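Local structure of catalase (Bacillus pumilus, 4QOL) at residues A[135-140]-A[330-335]; A[191-196]-A[223-228]; A[315-320]-A[339-344]. The protein catalyses the breakdown of hydrogen peroxide to water and oxygen at a heme, and also shows peroxidase-like reactivity toward phenolic substrates. All coordinates share one frame; numbering follows the deposited sequence.

Interaction 1: A[135-140]-A[330-335]. With HEM (protoporphyrin IX containing Fe), chain E.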
loop_
_atom_site.group_PDB
_atom_site.type_symbol
_atom_site.label_atom_id
_atom_site.label_comp_id
_atom_site.label_asym_id
_atom_site.label_seq_id
_atom_site.Cartn_x
_atom_site.Cartn_y
_atom_site.Cartn_z
ATOM N N PHE A 135 17.706 11.269 26.739
ATOM C CA PHE A 135 16.349 10.939 26.411
ATOM C C PHE A 135 15.495 10.662 27.645
ATOM O O PHE A 135 16.006 10.512 28.747
ATOM C CB PHE A 135 16.299 9.732 25.439
ATOM C CG PHE A 135 15.204 9.797 24.473
ATOM C CD1 PHE A 135 15.140 10.822 23.571
ATOM C CD2 PHE A 135 14.210 8.831 24.443
ATOM C CE1 PHE A 135 14.088 10.949 22.682
ATOM C CE2 PHE A 135 13.167 8.903 23.535
ATOM C CZ PHE A 135 13.133 9.928 22.612
ATOM N N PHE A 136 14.195 10.529 27.413
ATOM C CA PHE A 136 13.199 10.341 28.492
ATOM C C PHE A 136 13.211 8.920 29.082
ATOM O O PHE A 136 12.856 8.707 30.216
ATOM C CB PHE A 136 11.764 10.503 27.948
ATOM C CG PHE A 136 11.482 11.789 27.238
ATOM C CD1 PHE A 136 11.691 11.892 25.858
ATOM C CD2 PHE A 136 10.920 12.843 27.924
ATOM C CE1 PHE A 136 11.377 13.028 25.182
ATOM C CE2 PHE A 136 10.609 14.008 27.244
ATOM C CZ PHE A 136 10.832 14.082 25.864
ATOM N N ILE A 137 13.658 7.957 28.277
ATOM C CA ILE A 137 13.528 6.528 28.548
ATOM C C ILE A 137 14.824 5.856 28.118
ATOM O O ILE A 137 15.617 6.465 27.448
ATOM C CB ILE A 137 12.344 5.876 27.809
ATOM C CG1 ILE A 137 12.383 6.128 26.296
ATOM C CG2 ILE A 137 11.007 6.329 28.406
ATOM C CD1 ILE A 137 11.435 5.252 25.504
ATOM N N ARG A 138 15.028 4.617 28.572
ATOM C CA ARG A 138 16.276 3.892 28.287
ATOM C C ARG A 138 16.055 2.522 27.632
ATOM O O ARG A 138 17.019 1.754 27.519
ATOM C CB ARG A 138 17.102 3.743 29.589
ATOM C CG ARG A 138 16.367 2.928 30.637
ATOM C CD ARG A 138 17.248 2.490 31.822
ATOM N NE ARG A 138 17.745 3.604 32.545
ATOM C CZ ARG A 138 17.390 3.967 33.784
ATOM N NH1 ARG A 138 16.299 3.450 34.375
ATOM N NH2 ARG A 138 18.067 4.950 34.349
ATOM N N ASP A 139 14.803 2.182 27.263
ATOM C CA ASP A 139 14.511 0.915 26.651
ATOM C C ASP A 139 13.478 1.158 25.581
ATOM O O ASP A 139 12.436 1.726 25.833
ATOM C CB ASP A 139 14.000 -0.121 27.708
ATOM C CG ASP A 139 13.944 -1.546 27.157
ATOM O OD1 ASP A 139 13.370 -1.717 26.058
ATOM O OD2 ASP A 139 14.538 -2.485 27.758
ATOM N N ALA A 140 13.774 0.710 24.369
ATOM C CA ALA A 140 12.872 0.895 23.235
ATOM C C ALA A 140 11.475 0.325 23.404
ATOM O O ALA A 140 10.510 0.816 22.761
ATOM C CB ALA A 140 13.551 0.303 21.989
ATOM N N ASP A 330 23.279 0.008 24.410
ATOM C CA ASP A 330 22.190 0.874 24.866
ATOM C C ASP A 330 20.826 0.293 24.359
ATOM O O ASP A 330 20.680 0.152 23.162
ATOM C CB ASP A 330 22.531 2.267 24.321
ATOM C CG ASP A 330 21.424 3.341 24.544
ATOM O OD1 ASP A 330 20.246 3.000 24.454
ATOM O OD2 ASP A 330 21.783 4.539 24.599
ATOM N N LYS A 331 19.859 0.013 25.272
ATOM C CA LYS A 331 18.738 -0.785 24.914
ATOM C C LYS A 331 17.696 0.090 24.135
ATOM O O LYS A 331 16.825 -0.456 23.499
ATOM C CB LYS A 331 18.018 -1.387 26.127
ATOM C CG LYS A 331 18.855 -2.363 26.943
ATOM C CD LYS A 331 18.041 -2.927 28.114
ATOM C CE LYS A 331 18.957 -3.608 29.109
ATOM N NZ LYS A 331 18.150 -4.116 30.230
ATOM N N LEU A 332 17.833 1.404 24.274
ATOM C CA LEU A 332 16.999 2.362 23.517
ATOM C C LEU A 332 17.520 2.367 22.057
ATOM O O LEU A 332 16.727 2.100 21.123
ATOM C CB LEU A 332 17.108 3.729 24.192
ATOM C CG LEU A 332 16.092 4.747 23.632
ATOM C CD1 LEU A 332 14.678 4.416 24.103
ATOM C CD2 LEU A 332 16.551 6.103 24.060
ATOM N N LEU A 333 18.831 2.494 21.898
ATOM C CA LEU A 333 19.474 2.381 20.547
ATOM C C LEU A 333 19.145 1.054 19.858
ATOM O O LEU A 333 18.810 1.033 18.669
ATOM C CB LEU A 333 20.954 2.555 20.654
ATOM C CG LEU A 333 21.775 2.334 19.377
ATOM C CD1 LEU A 333 21.348 3.260 18.257
ATOM C CD2 LEU A 333 23.278 2.541 19.715
ATOM N N GLN A 334 19.219 -0.026 20.599
ATOM C CA GLN A 334 18.980 -1.312 20.000
ATOM C C GLN A 334 17.643 -1.406 19.237
ATOM O O GLN A 334 17.589 -1.956 18.156
ATOM C CB GLN A 334 19.114 -2.438 21.031
ATOM C CG GLN A 334 20.508 -2.580 21.627
ATOM C CD GLN A 334 21.462 -3.409 20.814
ATOM O OE1 GLN A 334 21.134 -4.522 20.419
ATOM N NE2 GLN A 334 22.611 -2.876 20.523
ATOM N N GLY A 335 16.578 -0.925 19.839
ATOM C CA GLY A 335 15.300 -0.908 19.183
ATOM C C GLY A 335 15.270 -0.031 17.956
ATOM O O GLY A 335 14.561 -0.327 16.980
HETATM C CHA HEM E . 12.247 9.734 13.479
HETATM C CHB HEM E . 11.512 5.749 16.146
HETATM C CHC HEM E . 14.454 7.671 19.675
HETATM C CHD HEM E . 15.635 11.215 16.589
HETATM C C1A HEM E . 11.771 8.510 13.922
HETATM C C2A HEM E . 10.830 7.682 13.228
HETATM C C3A HEM E . 10.630 6.565 13.978
HETATM C C4A HEM E . 11.439 6.692 15.121
HETATM C CMA HEM E . 9.828 5.321 13.727
HETATM C CAA HEM E . 10.243 8.010 11.893
HETATM C CBA HEM E . 11.392 7.846 10.876
HETATM C CGA HEM E . 10.919 7.958 9.475
HETATM O O1A HEM E . 11.777 8.098 8.579
HETATM O O2A HEM E . 9.712 7.810 9.180
HETATM C C1B HEM E . 12.255 5.990 17.336
HETATM C C2B HEM E . 12.279 5.050 18.414
HETATM C C3B HEM E . 13.069 5.568 19.408
HETATM C C4B HEM E . 13.601 6.846 18.911
HETATM C CMB HEM E . 11.551 3.730 18.415
HETATM C CAB HEM E . 13.445 4.990 20.699
HETATM C CBB HEM E . 13.240 3.687 20.913
HETATM C C1C HEM E . 15.040 8.811 19.125
HETATM C C2C HEM E . 16.157 9.421 19.648
HETATM C C3C HEM E . 16.471 10.432 18.793
HETATM C C4C HEM E . 15.590 10.400 17.687
HETATM C CMC HEM E . 16.787 9.058 20.975
HETATM C CAC HEM E . 17.624 11.264 18.881
HETATM C CBC HEM E . 18.683 10.773 19.502
HETATM C C1D HEM E . 14.768 11.053 15.497
HETATM C C2D HEM E . 14.778 11.992 14.375
HETATM C C3D HEM E . 13.827 11.621 13.512
HETATM C C4D HEM E . 13.239 10.428 14.113
HETATM C CMD HEM E . 15.713 13.162 14.299
HETATM C CAD HEM E . 13.463 12.261 12.196
HETATM C CBD HEM E . 14.491 11.742 11.166
HETATM C CGD HEM E . 14.112 12.431 9.888
HETATM O O1D HEM E . 14.526 13.573 9.728
HETATM O O2D HEM E . 13.401 11.867 9.014
HETATM N NA HEM E . 12.175 7.871 15.097
HETATM N NB HEM E . 13.052 7.013 17.697
HETATM N NC HEM E . 14.740 9.357 17.896
HETATM N ND HEM E . 13.837 10.124 15.313
HETATM FE FE HEM E . 13.463 8.633 16.462
HETATM O O HOH W 1 15.544 -2.511 30.298
#

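Interaction 2: A[191-196]-A[223-228]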
loop_
_atom_site.group_PDB
_atom_site.type_symbol
_atom_site.label_atom_id
_atom_site.label_comp_id
_atom_site.label_asym_id
_atom_site.label_seq_id
_atom_site.Cartn_x
_atom_site.Cartn_y
_atom_site.Cartn_z
ATOM N N TYR A 191 16.379 26.326 13.845
ATOM C CA TYR A 191 17.194 25.139 13.696
ATOM C C TYR A 191 18.690 25.437 13.613
ATOM O O TYR A 191 19.485 24.566 13.867
ATOM C CB TYR A 191 16.770 24.366 12.433
ATOM C CG TYR A 191 15.365 23.801 12.428
ATOM C CD1 TYR A 191 14.856 23.110 13.528
ATOM C CD2 TYR A 191 14.546 23.951 11.315
ATOM C CE1 TYR A 191 13.577 22.559 13.504
ATOM C CE2 TYR A 191 13.285 23.425 11.262
ATOM C CZ TYR A 191 12.769 22.737 12.366
ATOM O OH TYR A 191 11.505 22.229 12.308
ATOM N N ALA A 192 19.068 26.686 13.285
ATOM C CA ALA A 192 20.500 27.059 13.143
ATOM C C ALA A 192 21.158 27.373 14.484
ATOM O O ALA A 192 22.298 27.009 14.742
ATOM C CB ALA A 192 20.647 28.258 12.217
ATOM N N GLU A 193 20.405 27.968 15.391
ATOM C CA GLU A 193 20.973 28.425 16.689
ATOM C C GLU A 193 20.658 27.405 17.773
ATOM O O GLU A 193 19.966 27.674 18.765
ATOM C CB GLU A 193 20.390 29.810 17.026
ATOM C CG GLU A 193 20.802 30.901 16.041
ATOM C CD GLU A 193 20.186 32.254 16.364
ATOM O OE1 GLU A 193 19.243 32.698 15.655
ATOM O OE2 GLU A 193 20.649 32.883 17.321
ATOM N N MET A 194 21.111 26.173 17.527
ATOM C CA MET A 194 20.631 24.996 18.220
ATOM C C MET A 194 21.758 23.987 18.347
ATOM O O MET A 194 22.570 23.858 17.430
ATOM C CB MET A 194 19.513 24.385 17.364
ATOM C CG MET A 194 18.821 23.220 17.948
ATOM S SD MET A 194 17.459 22.614 16.886
ATOM C CE MET A 194 18.308 21.652 15.636
ATOM N N ARG A 195 21.784 23.312 19.491
ATOM C CA ARG A 195 22.701 22.225 19.791
ATOM C C ARG A 195 22.359 20.981 18.964
ATOM O O ARG A 195 21.233 20.867 18.465
ATOM C CB ARG A 195 22.506 21.884 21.263
ATOM C CG ARG A 195 23.510 20.998 21.901
ATOM C CD ARG A 195 23.074 20.624 23.309
ATOM N NE ARG A 195 22.700 21.778 24.149
ATOM C CZ ARG A 195 23.489 22.388 25.038
ATOM N NH1 ARG A 195 24.716 21.971 25.262
ATOM N NH2 ARG A 195 23.029 23.423 25.738
ATOM N N GLY A 196 23.366 20.096 18.772
ATOM C CA GLY A 196 23.095 18.760 18.281
ATOM C C GLY A 196 23.816 17.722 19.104
ATOM O O GLY A 196 24.865 18.009 19.679
ATOM N N GLY A 223 25.684 29.953 17.554
ATOM C CA GLY A 223 25.422 30.002 18.991
ATOM C C GLY A 223 24.145 29.304 19.293
ATOM O O GLY A 223 23.323 29.147 18.390
ATOM N N ILE A 224 23.936 28.923 20.552
ATOM C CA ILE A 224 22.671 28.402 21.008
ATOM C C ILE A 224 21.747 29.538 21.445
ATOM O O ILE A 224 22.132 30.364 22.283
ATOM C CB ILE A 224 22.885 27.428 22.180
ATOM C CG1 ILE A 224 23.590 26.181 21.662
ATOM C CG2 ILE A 224 21.557 27.104 22.897
ATOM C CD1 ILE A 224 24.219 25.306 22.720
ATOM N N ARG A 225 20.538 29.610 20.903
ATOM C CA ARG A 225 19.531 30.584 21.367
ATOM C C ARG A 225 18.170 30.011 21.473
ATOM O O ARG A 225 17.784 29.189 20.631
ATOM C CB ARG A 225 19.445 31.781 20.417
ATOM C CG ARG A 225 18.630 32.920 20.956
ATOM C CD ARG A 225 18.826 34.193 20.137
ATOM N NE ARG A 225 18.463 34.062 18.727
ATOM C CZ ARG A 225 17.253 34.289 18.200
ATOM N NH1 ARG A 225 16.204 34.628 18.944
ATOM N NH2 ARG A 225 17.066 34.108 16.907
ATOM N N ASN A 226 17.458 30.360 22.535
ATOM C CA ASN A 226 16.237 29.731 22.931
ATOM C C ASN A 226 15.109 30.790 23.017
ATOM O O ASN A 226 15.362 32.004 23.035
ATOM C CB ASN A 226 16.360 29.033 24.270
ATOM C CG ASN A 226 17.474 28.018 24.312
ATOM O OD1 ASN A 226 18.302 28.000 25.257
ATOM N ND2 ASN A 226 17.582 27.260 23.263
ATOM N N LEU A 227 13.875 30.304 23.113
ATOM C CA LEU A 227 12.699 31.154 23.295
ATOM C C LEU A 227 12.003 30.879 24.612
ATOM O O LEU A 227 11.748 29.717 24.976
ATOM C CB LEU A 227 11.650 30.968 22.173
ATOM C CG LEU A 227 12.174 31.060 20.740
ATOM C CD1 LEU A 227 11.105 30.724 19.719
ATOM C CD2 LEU A 227 12.749 32.433 20.461
ATOM N N SER A 228 11.648 31.979 25.318
ATOM C CA SER A 228 10.713 31.860 26.447
ATOM C C SER A 228 9.326 31.482 25.937
ATOM O O SER A 228 9.048 31.594 24.752
ATOM C CB SER A 228 10.632 33.189 27.219
ATOM O OG SER A 228 9.994 34.171 26.386
#

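Interaction 3: A[315-320]-A[339-344]. With HEM (protoporphyrin IX containing Fe), chain E.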
loop_
_atom_site.group_PDB
_atom_site.type_symbol
_atom_site.label_atom_id
_atom_site.label_comp_id
_atom_site.label_asym_id
_atom_site.label_seq_id
_atom_site.Cartn_x
_atom_site.Cartn_y
_atom_site.Cartn_z
ATOM N N ALA A 315 15.083 9.220 4.424
ATOM C CA ALA A 315 15.039 8.121 5.343
ATOM C C ALA A 315 16.432 8.047 6.019
ATOM O O ALA A 315 17.426 7.770 5.351
ATOM C CB ALA A 315 14.770 6.787 4.598
ATOM N N PHE A 316 16.459 8.208 7.342
ATOM C CA PHE A 316 17.647 8.037 8.149
ATOM C C PHE A 316 17.449 6.851 9.051
ATOM O O PHE A 316 16.340 6.648 9.571
ATOM C CB PHE A 316 17.886 9.252 9.038
ATOM C CG PHE A 316 17.972 10.571 8.317
ATOM C CD1 PHE A 316 16.838 11.270 7.997
ATOM C CD2 PHE A 316 19.175 11.131 7.995
ATOM C CE1 PHE A 316 16.927 12.507 7.375
ATOM C CE2 PHE A 316 19.278 12.349 7.343
ATOM C CZ PHE A 316 18.121 13.046 7.055
ATOM N N THR A 317 18.520 6.100 9.368
ATOM C CA THR A 317 18.468 5.079 10.423
ATOM C C THR A 317 19.734 4.996 11.261
ATOM O O THR A 317 20.832 5.070 10.708
ATOM C CB THR A 317 18.114 3.705 9.886
ATOM O OG1 THR A 317 18.100 2.780 10.956
ATOM C CG2 THR A 317 19.047 3.238 8.805
ATOM N N PRO A 318 19.620 4.815 12.614
ATOM C CA PRO A 318 20.848 4.677 13.451
ATOM C C PRO A 318 21.624 3.413 13.080
ATOM O O PRO A 318 22.771 3.368 13.385
ATOM C CB PRO A 318 20.312 4.657 14.908
ATOM C CG PRO A 318 19.004 5.369 14.808
ATOM C CD PRO A 318 18.420 4.990 13.463
ATOM N N SER A 319 20.961 2.450 12.446
ATOM C CA SER A 319 21.613 1.233 11.942
ATOM C C SER A 319 22.295 1.408 10.635
ATOM O O SER A 319 22.958 0.506 10.201
ATOM C CB SER A 319 20.653 0.042 11.880
ATOM O OG SER A 319 19.408 0.389 11.265
ATOM N N ALA A 320 22.334 2.600 10.071
ATOM C CA ALA A 320 23.159 2.847 8.882
ATOM C C ALA A 320 24.558 3.218 9.402
ATOM O O ALA A 320 24.956 4.386 9.442
ATOM C CB ALA A 320 22.554 4.035 8.078
ATOM N N SER A 339 13.490 -0.128 14.198
ATOM C CA SER A 339 12.282 0.633 13.964
ATOM C C SER A 339 12.405 1.553 12.761
ATOM O O SER A 339 11.427 1.712 12.022
ATOM C CB SER A 339 11.891 1.389 15.257
ATOM O OG SER A 339 10.921 2.408 14.987
ATOM N N TYR A 340 13.577 2.124 12.470
ATOM C CA TYR A 340 13.624 3.087 11.382
ATOM C C TYR A 340 13.441 2.470 10.013
ATOM O O TYR A 340 12.564 2.878 9.263
ATOM C CB TYR A 340 14.856 4.000 11.485
ATOM C CG TYR A 340 14.908 4.942 12.604
ATOM C CD1 TYR A 340 14.910 4.519 13.933
ATOM C CD2 TYR A 340 14.820 6.311 12.389
ATOM C CE1 TYR A 340 14.896 5.382 14.993
ATOM C CE2 TYR A 340 14.906 7.213 13.477
ATOM C CZ TYR A 340 14.982 6.727 14.765
ATOM O OH TYR A 340 15.030 7.609 15.852
ATOM N N PRO A 341 14.233 1.426 9.642
ATOM C CA PRO A 341 14.034 0.818 8.316
ATOM C C PRO A 341 12.701 0.110 8.234
ATOM O O PRO A 341 12.042 0.200 7.182
ATOM C CB PRO A 341 15.235 -0.184 8.164
ATOM C CG PRO A 341 16.232 0.310 9.163
ATOM C CD PRO A 341 15.437 0.872 10.309
ATOM N N ASP A 342 12.209 -0.403 9.351
ATOM C CA ASP A 342 10.832 -0.920 9.435
ATOM C C ASP A 342 9.781 0.070 9.032
ATOM O O ASP A 342 8.965 -0.172 8.164
ATOM C CB ASP A 342 10.570 -1.500 10.824
ATOM C CG ASP A 342 9.272 -2.179 10.879
ATOM O OD1 ASP A 342 9.038 -3.143 10.060
ATOM O OD2 ASP A 342 8.355 -1.790 11.682
ATOM N N THR A 343 9.788 1.242 9.679
ATOM C CA THR A 343 8.749 2.234 9.407
ATOM C C THR A 343 8.926 2.749 7.960
ATOM O O THR A 343 7.940 3.088 7.301
ATOM C CB THR A 343 8.770 3.360 10.481
ATOM O OG1 THR A 343 7.531 4.079 10.413
ATOM C CG2 THR A 343 9.837 4.399 10.229
ATOM N N GLN A 344 10.180 2.866 7.523
ATOM C CA GLN A 344 10.484 3.395 6.199
ATOM C C GLN A 344 10.012 2.509 5.034
ATOM O O GLN A 344 9.463 3.005 4.040
ATOM C CB GLN A 344 11.963 3.710 6.055
ATOM C CG GLN A 344 12.320 4.958 6.892
ATOM C CD GLN A 344 13.688 4.978 7.459
ATOM O OE1 GLN A 344 14.570 4.154 7.065
ATOM N NE2 GLN A 344 13.934 5.918 8.333
HETATM C CHA HEM E . 12.247 9.734 13.479
HETATM C CHB HEM E . 11.512 5.749 16.146
HETATM C CHC HEM E . 14.454 7.671 19.675
HETATM C CHD HEM E . 15.635 11.215 16.589
HETATM C C1A HEM E . 11.771 8.510 13.922
HETATM C C2A HEM E . 10.830 7.682 13.228
HETATM C C3A HEM E . 10.630 6.565 13.978
HETATM C C4A HEM E . 11.439 6.692 15.121
HETATM C CMA HEM E . 9.828 5.321 13.727
HETATM C CAA HEM E . 10.243 8.010 11.893
HETATM C CBA HEM E . 11.392 7.846 10.876
HETATM C CGA HEM E . 10.919 7.958 9.475
HETATM O O1A HEM E . 11.777 8.098 8.579
HETATM O O2A HEM E . 9.712 7.810 9.180
HETATM C C1B HEM E . 12.255 5.990 17.336
HETATM C C2B HEM E . 12.279 5.050 18.414
HETATM C C3B HEM E . 13.069 5.568 19.408
HETATM C C4B HEM E . 13.601 6.846 18.911
HETATM C CMB HEM E . 11.551 3.730 18.415
HETATM C CAB HEM E . 13.445 4.990 20.699
HETATM C CBB HEM E . 13.240 3.687 20.913
HETATM C C1C HEM E . 15.040 8.811 19.125
HETATM C C2C HEM E . 16.157 9.421 19.648
HETATM C C3C HEM E . 16.471 10.432 18.793
HETATM C C4C HEM E . 15.590 10.400 17.687
HETATM C CMC HEM E . 16.787 9.058 20.975
HETATM C CAC HEM E . 17.624 11.264 18.881
HETATM C CBC HEM E . 18.683 10.773 19.502
HETATM C C1D HEM E . 14.768 11.053 15.497
HETATM C C2D HEM E . 14.778 11.992 14.375
HETATM C C3D HEM E . 13.827 11.621 13.512
HETATM C C4D HEM E . 13.239 10.428 14.113
HETATM C CMD HEM E . 15.713 13.162 14.299
HETATM C CAD HEM E . 13.463 12.261 12.196
HETATM C CBD HEM E . 14.491 11.742 11.166
HETATM C CGD HEM E . 14.112 12.431 9.888
HETATM O O1D HEM E . 14.526 13.573 9.728
HETATM O O2D HEM E . 13.401 11.867 9.014
HETATM N NA HEM E . 12.175 7.871 15.097
HETATM N NB HEM E . 13.052 7.013 17.697
HETATM N NC HEM E . 14.740 9.357 17.896
HETATM N ND HEM E . 13.837 10.124 15.313
HETATM FE FE HEM E . 13.463 8.633 16.462
#

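Interaction 1: A[135-140]-A[330-335]
Leu332 is wedged between Phe135, Ile137 and the heme, where the loop 135-140 of the catalase fold lies along the first turn of helix 331-348. Its two methyl branches share the work. Leu332 CD2 meets Phe135 CD2 at 3.6 Å, approaching that ring obliquely, and also rests on Ile137 O, a buried carbonyl oxygen with no hydrogen-bonding partner in the model. Leu332 CD1 turns to Ile137 CG1 and to the vinyl carbon CBB of the heme, each 3.6 Å away. Leu332 CG lies opposite the backbone N (chi1 -170°), and from there the branches spread toward both neighbours. The Phe135 ring is itself sandwiched: Phe136 CD1 lies over the centre of one face, and the heme methyl CMC covers the opposite face nearer the rim. At the other end of this tight part, Gly335 has no side chain, and Ala140 CB settles 3.5 Å from Gly335 CA while also touching the same heme vinyl group.

The polar flank is held more loosely. Ala140 N gives Lys331 O only a weak hydrogen bond of 3.4 Å, and the charged atoms of Asp139 and Lys331 do not meet directly. A water joins them instead, donating to Asp139 OD2 and accepting from Lys331 NZ. This flank faces a second subunit, in which Ser23 OG bonds Asp139 OD1 and His28 O receives Lys331 NZ, so both side chains also tie the loop and helix into the assembly.

The helix start is secured by its N-cap, Asp330. Asp330 OD1 takes a weak bond from Leu332 N and a nearly straight one (170°) from Leu333 N, which reaches that oxygen from above the carboxylate plane at 3.0 Å.

Interaction 2: A[191-196]-A[223-228]
Glu193 and Arg225 join two loops of the catalase fold through a side-on salt bridge, with Glu193 at the centre of an inverse gamma turn. Arg225 uses two nitrogens, one for each carboxylate oxygen: NE donates to Glu193 OE2 at 2.9 Å, and NH2 donates to Glu193 OE1 at the same length. The carboxylate meets the guanidinium at its edge, but the two planes are turned 48° apart. NH2 reaches Glu193 OE1 on its syn side but tilted 33° out of the carboxylate plane, and NE meets Glu193 OE2 from further above that plane; both oxygens lie close to the guanidinium plane. Glu193 runs straight out beyond CG, while Arg225 bends at chi3 (59°) to turn its NE and NH2 edge toward the acid. Glu193 OE1 also accepts from Asn190 ND2.

The backbones of the same two residues are joined as well: Arg225 N donates to Glu193 O at 2.9 Å, from above the carbonyl plane. The neighbouring pair is of another kind. Arg195, salt-bridged through NE to Glu185, also bends at chi3, and its guanidinium is overlaid by Ile224: the methyl CD1 sits over the centre of one face, 3.8 Å from Arg195 CZ.

Interaction 3: A[315-320]-A[339-344]
The proximal heme ligand of this catalase, Tyr340 on helix 331-348, is backed by Pro318 from the loop 315-320. Tyr340 OH binds the heme iron at 2.0 Å and also has a hydrogen bond with Arg336 NH2, one turn earlier in the helix. The phenol ring is held between two partners: heme C4A lies over one face, off toward the rim, and Pro318 CD makes a CH-pi contact with the opposite face, 3.6 Å from the ring centroid and 14° off its normal. Pro318 is the second residue of a type I beta turn, Thr317 to Ala320, which brings the proline up to the tyrosine. At the start of the turn, Thr317 OG1, swung beside the carbonyl carbon (chi1 179°), donates to Ser319 OG and packs on Pro341 CD at 3.3 Å, where the helix is kinked. Phe316 lays CD1 against the heme propionate carbon CGD. One turn beyond Tyr340, the amide of Gln344 has Ala315 CB against CD and links loop to cofactor. Gln344 NE2 donates to the other propionate at O1A, 3.1 Å away, and to Phe316 O at 2.8 Å, which it approaches from above the carbonyl plane.

In the fold
Interactions 1 and 3 are buried contacts on the same helix, 331-348, the first at its N-terminal end and the second further along; they meet directly where Leu333 packs on Pro318, and both touch the heme. Interaction 1 grips the cofactor with hydrocarbon at a vinyl and a methyl group, whereas interaction 3 supplies the iron ligand and a propionate bond. Both also reach the second subunit. Interaction 2 stands apart, its centre about 25 Å from that of interaction 1 and 26 Å from that of interaction 3. Partly exposed and untouched by other chains, it joins two loops mainly by a salt bridge and a short, nearly straight backbone bond, with no part in holding the cofactor.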